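Local atomic coordinates of cellulosomal scaffoldin (Bacteroides cellulosolvens, PDB entry 2XBT), a protein that serves as a scaffold of the cellulosome and, through the family 3b carbohydrate-binding module present in this fragment, probably attaches to cellulose. Residues N29-N34 and S138-N143; D55-T60 and D121-D126; V146-Y149 and L154-G157. One frame throughout, in Å; residues are numbered along the deposited sequence.

Contact 1 of 3, residues N29-N34 and S138-N143; sequences NMKLQN and SQFGEN
Phe-140 carries this contact almost by itself: its ring turns an edge to the backbone of Asn-29 and Met-30 and one face to Lys-31, all three on strand 22-34. The tight part lies at one corner of the ring. CE1 of Phe-140 comes within 3.3 Å of the carbonyl O of Asn-29, which sits near the ring plane, beside the edge. The same CE1 is 4.0 Å from the backbone N of Met-30, also in plane with the ring, and 4.1 Å from CB of Asn-29. Because the hydrogens on an aromatic edge bear a slight positive charge, the carbonyl oxygen is a compatible neighbour there, although no hydrogen bond joins the two segments.

Over one face the fit is slacker. CG of Lys-31 stands 4.2 Å from CZ of Phe-140, displaced toward the rim, and the lysine chain crosses the ring at about a right angle. Its first torsion (chi1 -93°) is swung away from a fully staggered value; beyond CG the chain runs out extended, so that only its root lies on the ring while NZ goes on to a salt bridge with Glu-110. Phe-140 and Lys-31 both remain partly exposed, so this is the looser, solvent side.

Beneath, the alternation of the strand turns Met-30 and Leu-32 the other way, onto Ile-47 and Ile-45 of the facing sheet. Asn-29 and Lys-31 point toward the loop, which is held within itself by the bond of Asn-143 ND2 to Ser-132 O. The fold is the beta-sandwich of a family 3 carbohydrate-binding module; here the long connection between strands 125-126 and 147-150 sets one aromatic side chain, Phe-140, against strand 22-34.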
# COMPACT_ATOMS: atom_id res chain seq x y z
N ASN A 29 -6.54 -2.30 1.82
CA ASN A 29 -7.43 -1.75 0.82
C ASN A 29 -7.08 -0.30 0.64
O ASN A 29 -7.13 0.49 1.59
CB ASN A 29 -8.88 -1.87 1.25
CG ASN A 29 -9.27 -3.29 1.57
OD1 ASN A 29 -9.02 -4.21 0.79
ND2 ASN A 29 -9.88 -3.48 2.73
N MET A 30 -6.72 0.07 -0.58
CA MET A 30 -6.17 1.39 -0.81
C MET A 30 -6.83 2.08 -1.98
O MET A 30 -7.18 1.45 -2.97
CB MET A 30 -4.68 1.28 -1.04
CG MET A 30 -3.98 0.90 0.26
SD MET A 30 -2.29 0.40 0.05
CE MET A 30 -2.43 -1.02 -1.02
N LYS A 31 -7.00 3.39 -1.84
CA LYS A 31 -7.42 4.21 -2.95
C LYS A 31 -6.38 5.28 -3.12
O LYS A 31 -6.16 6.08 -2.22
CB LYS A 31 -8.73 4.93 -2.63
CG LYS A 31 -9.98 4.22 -3.07
CD LYS A 31 -11.13 5.23 -3.14
CE LYS A 31 -12.48 4.56 -3.32
NZ LYS A 31 -13.58 5.58 -3.39
N LEU A 32 -5.75 5.29 -4.28
CA LEU A 32 -4.79 6.33 -4.58
C LEU A 32 -5.50 7.35 -5.45
O LEU A 32 -6.02 7.00 -6.51
CB LEU A 32 -3.57 5.73 -5.27
CG LEU A 32 -2.48 6.69 -5.78
CD1 LEU A 32 -1.88 7.56 -4.67
CD2 LEU A 32 -1.39 5.89 -6.50
N GLN A 33 -5.56 8.60 -4.99
CA GLN A 33 -6.28 9.66 -5.70
C GLN A 33 -5.34 10.70 -6.29
O GLN A 33 -4.28 10.99 -5.73
CB GLN A 33 -7.26 10.37 -4.77
CG GLN A 33 -8.44 9.54 -4.34
CD GLN A 33 -9.35 10.28 -3.37
OE1 GLN A 33 -8.89 11.13 -2.60
NE2 GLN A 33 -10.63 9.95 -3.39
N ASN A 34 -5.73 11.27 -7.42
CA ASN A 34 -5.03 12.42 -7.97
C ASN A 34 -5.98 13.60 -7.80
O ASN A 34 -7.07 13.59 -8.34
CB ASN A 34 -4.68 12.16 -9.43
CG ASN A 34 -4.16 13.40 -10.16
OD1 ASN A 34 -3.74 14.36 -9.54
ND2 ASN A 34 -4.19 13.36 -11.48
N SER A 138 -12.12 0.32 9.33
CA SER A 138 -13.15 -0.25 8.49
C SER A 138 -13.41 0.66 7.31
O SER A 138 -13.59 0.20 6.18
CB SER A 138 -14.44 -0.45 9.30
OG SER A 138 -14.82 0.76 9.93
N GLN A 139 -13.42 1.97 7.55
CA GLN A 139 -13.66 2.93 6.48
C GLN A 139 -12.36 3.54 5.98
O GLN A 139 -11.40 3.67 6.73
CB GLN A 139 -14.62 4.02 6.96
CG GLN A 139 -15.96 3.47 7.45
CD GLN A 139 -17.10 4.45 7.24
OE1 GLN A 139 -17.63 5.03 8.20
NE2 GLN A 139 -17.50 4.63 5.98
N PHE A 140 -12.32 3.93 4.71
CA PHE A 140 -11.13 4.58 4.15
C PHE A 140 -10.77 5.83 4.93
O PHE A 140 -11.58 6.76 5.04
CB PHE A 140 -11.30 4.94 2.67
CG PHE A 140 -11.23 3.77 1.75
CD1 PHE A 140 -10.04 3.10 1.55
CD2 PHE A 140 -12.35 3.34 1.06
CE1 PHE A 140 -9.96 2.02 0.69
CE2 PHE A 140 -12.29 2.26 0.20
CZ PHE A 140 -11.10 1.60 0.01
N GLY A 141 -9.55 5.85 5.45
CA GLY A 141 -9.07 6.99 6.20
C GLY A 141 -7.61 7.20 5.87
O GLY A 141 -7.06 6.52 5.02
N GLU A 142 -7.00 8.16 6.56
CA GLU A 142 -5.58 8.43 6.40
C GLU A 142 -4.76 7.39 7.16
O GLU A 142 -4.92 7.22 8.36
CB GLU A 142 -5.29 9.83 6.93
CG GLU A 142 -3.82 10.23 6.95
CD GLU A 142 -3.62 11.64 7.52
OE1 GLU A 142 -3.66 11.79 8.76
OE2 GLU A 142 -3.44 12.59 6.72
N ASN A 143 -3.90 6.66 6.45
CA ASN A 143 -2.86 5.86 7.09
C ASN A 143 -1.52 6.34 6.56
O ASN A 143 -1.06 5.87 5.52
CB ASN A 143 -3.03 4.37 6.82
CG ASN A 143 -1.94 3.53 7.49
OD1 ASN A 143 -1.06 4.05 8.20
ND2 ASN A 143 -2.00 2.22 7.29

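Contact 2 of 3, residues D55-T60 and D121-D126; sequences DDKALT and DWTNVD
Lys-57 reaches Asp-121 and Thr-123 with a side chain that is fully extended beyond CG, while the two acceptors fold back over their own turn. In Asp-121, CG lies between the backbone N and the carbonyl carbon (chi1 64°), and the hydroxyl of Thr-123 takes the same place on its residue, which turns both groups inward over the bend and side by side in front of the lysine.

The carboxylate divides its work. The side chains of Lys-57 and Asp-121 cross at about a right angle, and OD2 of Asp-121 forms a salt bridge with NZ of Lys-57 at 3.0 Å. As a hydrogen bond this is weak: CE of Lys-57 is just as near to OD2, so the oxygen lies beside the CE-NZ bond instead of ahead of the ammonium group. Tip to tip with Thr-123, NZ also makes a weak hydrogen bond of 3.4 Å to OG1, and the methyl CG2 of Thr-123 is close by.

OD1 of Asp-121 is engaged within the turn. It accepts the backbone N-H of Thr-123 at 3.1 Å, with an N-H...O angle of 152°, from a direction 48° above the carboxylate plane. This closes an Asx turn, whose middle residue, Trp-122, has a positive phi. OG1 of Thr-123 is modelled as a donor to the same OD1, but at a separation too short to be trusted.

The contact links the loop leading into strand 59-66 with the turn after strand 110-119, two strands already paired in one sheet; Lys-57 also packs on Lys-119. At the protein surface, with two weak bonds, the attraction is likely to be mainly electrostatic and modest in strength, directed at a carboxylate that its own turn already fixes in place.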
# COMPACT_ATOMS: atom_id res chain seq x y z
N ASP A 55 9.84 -14.52 11.75
CA ASP A 55 10.92 -15.50 11.66
C ASP A 55 11.11 -15.97 10.22
O ASP A 55 11.43 -17.13 9.98
CB ASP A 55 10.54 -16.70 12.51
CG ASP A 55 9.11 -17.14 12.28
OD1 ASP A 55 8.83 -17.73 11.21
OD2 ASP A 55 8.25 -16.87 13.16
N ASP A 56 10.91 -15.06 9.26
CA ASP A 56 11.11 -15.38 7.85
C ASP A 56 10.23 -16.52 7.32
O ASP A 56 10.67 -17.31 6.48
CB ASP A 56 12.59 -15.68 7.58
CG ASP A 56 13.39 -14.42 7.26
OD1 ASP A 56 13.08 -13.34 7.82
OD2 ASP A 56 14.34 -14.51 6.44
N LYS A 57 9.00 -16.62 7.82
CA LYS A 57 8.04 -17.55 7.23
C LYS A 57 7.62 -17.03 5.87
O LYS A 57 7.56 -15.82 5.67
CB LYS A 57 6.81 -17.70 8.12
CG LYS A 57 6.93 -18.81 9.15
CD LYS A 57 5.72 -18.83 10.05
CE LYS A 57 5.82 -19.96 11.07
NZ LYS A 57 4.61 -20.05 11.93
N ALA A 58 7.33 -17.93 4.94
CA ALA A 58 6.95 -17.54 3.58
C ALA A 58 5.58 -16.85 3.52
O ALA A 58 4.58 -17.37 4.02
CB ALA A 58 6.98 -18.74 2.64
N LEU A 59 5.55 -15.68 2.89
CA LEU A 59 4.31 -14.94 2.73
C LEU A 59 3.85 -14.93 1.28
O LEU A 59 4.65 -15.05 0.36
CB LEU A 59 4.49 -13.51 3.23
CG LEU A 59 4.95 -13.34 4.67
CD1 LEU A 59 5.21 -11.87 4.97
CD2 LEU A 59 3.91 -13.92 5.63
N THR A 60 2.54 -14.79 1.10
CA THR A 60 1.96 -14.70 -0.23
C THR A 60 1.08 -13.47 -0.32
O THR A 60 0.29 -13.20 0.58
CB THR A 60 1.11 -15.93 -0.56
OG1 THR A 60 1.95 -17.10 -0.54
CG2 THR A 60 0.47 -15.79 -1.94
N ASP A 121 1.16 -21.59 6.19
CA ASP A 121 1.05 -22.63 7.20
C ASP A 121 -0.14 -22.51 8.16
O ASP A 121 -0.11 -23.09 9.25
CB ASP A 121 2.36 -22.73 7.99
CG ASP A 121 2.67 -21.48 8.78
OD1 ASP A 121 1.89 -20.51 8.68
OD2 ASP A 121 3.70 -21.47 9.49
N TRP A 122 -1.17 -21.76 7.77
CA TRP A 122 -2.37 -21.60 8.60
C TRP A 122 -2.17 -20.62 9.75
O TRP A 122 -3.12 -20.34 10.50
CB TRP A 122 -2.80 -22.93 9.24
CG TRP A 122 -3.40 -23.95 8.33
CD1 TRP A 122 -2.93 -25.22 8.10
CD2 TRP A 122 -4.59 -23.81 7.55
NE1 TRP A 122 -3.76 -25.87 7.21
CE2 TRP A 122 -4.79 -25.02 6.86
CE3 TRP A 122 -5.52 -22.77 7.36
CZ2 TRP A 122 -5.86 -25.23 5.99
CZ3 TRP A 122 -6.58 -22.98 6.51
CH2 TRP A 122 -6.74 -24.20 5.83
N THR A 123 -0.95 -20.12 9.93
CA THR A 123 -0.67 -19.33 11.12
C THR A 123 -1.10 -17.88 10.95
O THR A 123 -1.23 -17.37 9.84
CB THR A 123 0.79 -19.44 11.59
OG1 THR A 123 1.68 -19.01 10.55
CG2 THR A 123 1.12 -20.88 11.98
N ASN A 124 -1.35 -17.24 12.08
CA ASN A 124 -1.87 -15.89 12.08
C ASN A 124 -0.77 -14.86 12.21
O ASN A 124 0.39 -15.20 12.45
CB ASN A 124 -2.87 -15.72 13.23
CG ASN A 124 -4.00 -16.71 13.15
OD1 ASN A 124 -4.61 -16.88 12.10
ND2 ASN A 124 -4.26 -17.41 14.24
N VAL A 125 -1.16 -13.60 12.05
CA VAL A 125 -0.23 -12.50 12.09
C VAL A 125 -0.51 -11.65 13.32
O VAL A 125 -1.67 -11.42 13.67
CB VAL A 125 -0.38 -11.64 10.82
CG1 VAL A 125 -0.03 -12.46 9.59
CG2 VAL A 125 -1.80 -11.10 10.72
N ASP A 126 0.55 -11.20 13.98
CA ASP A 126 0.41 -10.20 15.03
C ASP A 126 0.82 -8.85 14.44
O ASP A 126 2.01 -8.55 14.30
CB ASP A 126 1.31 -10.54 16.22
CG ASP A 126 1.38 -9.40 17.23
OD1 ASP A 126 0.41 -8.61 17.33
OD2 ASP A 126 2.40 -9.30 17.93

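Contact 3 of 3, residues V146-Y149 and L154-G157; sequences VAVY and LVYG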
# COMPACT_ATOMS: atom_id res chain seq x y z
N VAL A 146 1.93 4.14 5.54
CA VAL A 146 2.16 3.43 4.27
C VAL A 146 2.74 4.45 3.32
O VAL A 146 2.25 5.58 3.24
CB VAL A 146 0.84 2.90 3.67
CG1 VAL A 146 1.08 2.36 2.26
CG2 VAL A 146 0.24 1.81 4.57
N ALA A 147 3.79 4.07 2.60
CA ALA A 147 4.47 5.05 1.73
C ALA A 147 4.16 4.80 0.26
O ALA A 147 4.08 3.65 -0.18
CB ALA A 147 5.97 5.00 1.94
N VAL A 148 4.02 5.89 -0.49
CA VAL A 148 3.81 5.82 -1.93
C VAL A 148 4.94 6.57 -2.65
O VAL A 148 5.32 7.67 -2.24
CB VAL A 148 2.51 6.48 -2.31
CG1 VAL A 148 2.25 6.28 -3.82
CG2 VAL A 148 1.35 5.92 -1.47
N TYR A 149 5.46 5.97 -3.71
CA TYR A 149 6.55 6.57 -4.47
C TYR A 149 6.15 6.72 -5.93
O TYR A 149 5.41 5.90 -6.46
CB TYR A 149 7.79 5.69 -4.39
CG TYR A 149 8.23 5.43 -2.97
CD1 TYR A 149 9.30 6.12 -2.41
CD2 TYR A 149 7.55 4.52 -2.17
CE1 TYR A 149 9.70 5.88 -1.11
CE2 TYR A 149 7.94 4.28 -0.88
CZ TYR A 149 9.01 4.96 -0.35
OH TYR A 149 9.38 4.71 0.94
N LEU A 154 9.49 9.67 -2.95
CA LEU A 154 8.39 9.70 -1.98
C LEU A 154 7.37 10.79 -2.25
O LEU A 154 7.69 11.98 -2.26
CB LEU A 154 8.97 9.88 -0.57
CG LEU A 154 7.98 9.86 0.59
CD1 LEU A 154 7.24 8.52 0.64
CD2 LEU A 154 8.71 10.11 1.91
N VAL A 155 6.11 10.39 -2.43
CA VAL A 155 5.04 11.35 -2.66
C VAL A 155 3.99 11.35 -1.54
O VAL A 155 3.19 12.28 -1.43
CB VAL A 155 4.32 11.13 -4.03
CG1 VAL A 155 5.26 11.44 -5.20
CG2 VAL A 155 3.80 9.69 -4.12
N TYR A 156 3.98 10.30 -0.71
CA TYR A 156 2.97 10.23 0.36
C TYR A 156 3.45 9.30 1.47
O TYR A 156 4.06 8.27 1.20
CB TYR A 156 1.61 9.75 -0.16
CG TYR A 156 0.58 9.59 0.95
CD1 TYR A 156 -0.34 10.59 1.20
CD2 TYR A 156 0.52 8.44 1.74
CE1 TYR A 156 -1.29 10.48 2.20
CE2 TYR A 156 -0.41 8.32 2.76
CZ TYR A 156 -1.32 9.35 2.99
OH TYR A 156 -2.27 9.25 3.98
N GLY A 157 3.16 9.69 2.70
CA GLY A 157 3.38 8.80 3.83
C GLY A 157 4.75 8.97 4.45
O GLY A 157 5.58 9.73 3.95
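The carbonyl O of Val-148 is gripped by two successive amides. Val-155 N binds it at 2.8 Å and almost straight, with an N-H...O angle of 172°, whereas Tyr-156 N adds a weak bond at 3.3 Å. In return, Val-148 N donates to the carbonyl O of Tyr-156 at 2.9 Å. Two residues thus face one, and the register slips before Tyr-149 pairs with Leu-154.

On one face of the sheet, Val-148 packs CB to CB against Tyr-156, and its CG1 lies 3.8 Å from CG2 of Val-155; Leu-12 of the other sheet covers this side. On the opposite face, CD1 of Leu-154 rests over the Tyr-149 ring, a CH-pi contact 4.3 Å from the centroid. In Leu-154, chi1 of -176° and chi2 of 60° together carry that methyl to CB of Ala-147 as well. Arg-48 gives the Tyr-149 ring a cation-pi partner.

At the far end, Val-146 O is buried without a conventional donor. Gly-157, with a positive phi and no side chain, lets its CA come up to this oxygen, pointing a hydrogen at it over 3.5 Å, and the edge of the Tyr-156 ring lies alongside.

This is an antiparallel beta hairpin with a classic bulge, its outer strand 153-156 forming one border of a five-stranded sheet in the family 3 beta-sandwich.

Contact 2 comes within the chain span bridged by contact 1, and contact 3 follows both near the C-terminal end. Contacts 1 and 2 reach the same antiparallel sheet, through neighbouring strands 22-34 and 125-126, but their centres are 25 Å apart. Contact 3 belongs to the facing sheet, about 26 Å from contact 2 between centres and across the middle of the chain from it. Contacts 1 and 3 are 13 Å apart between centres and touch: CG of Glu-142 lies 3.5 Å from OH of Tyr-156. The 138-143 loop therefore meets both sheets of the sandwich, while contact 2 joins surface loops at a distant end of the module.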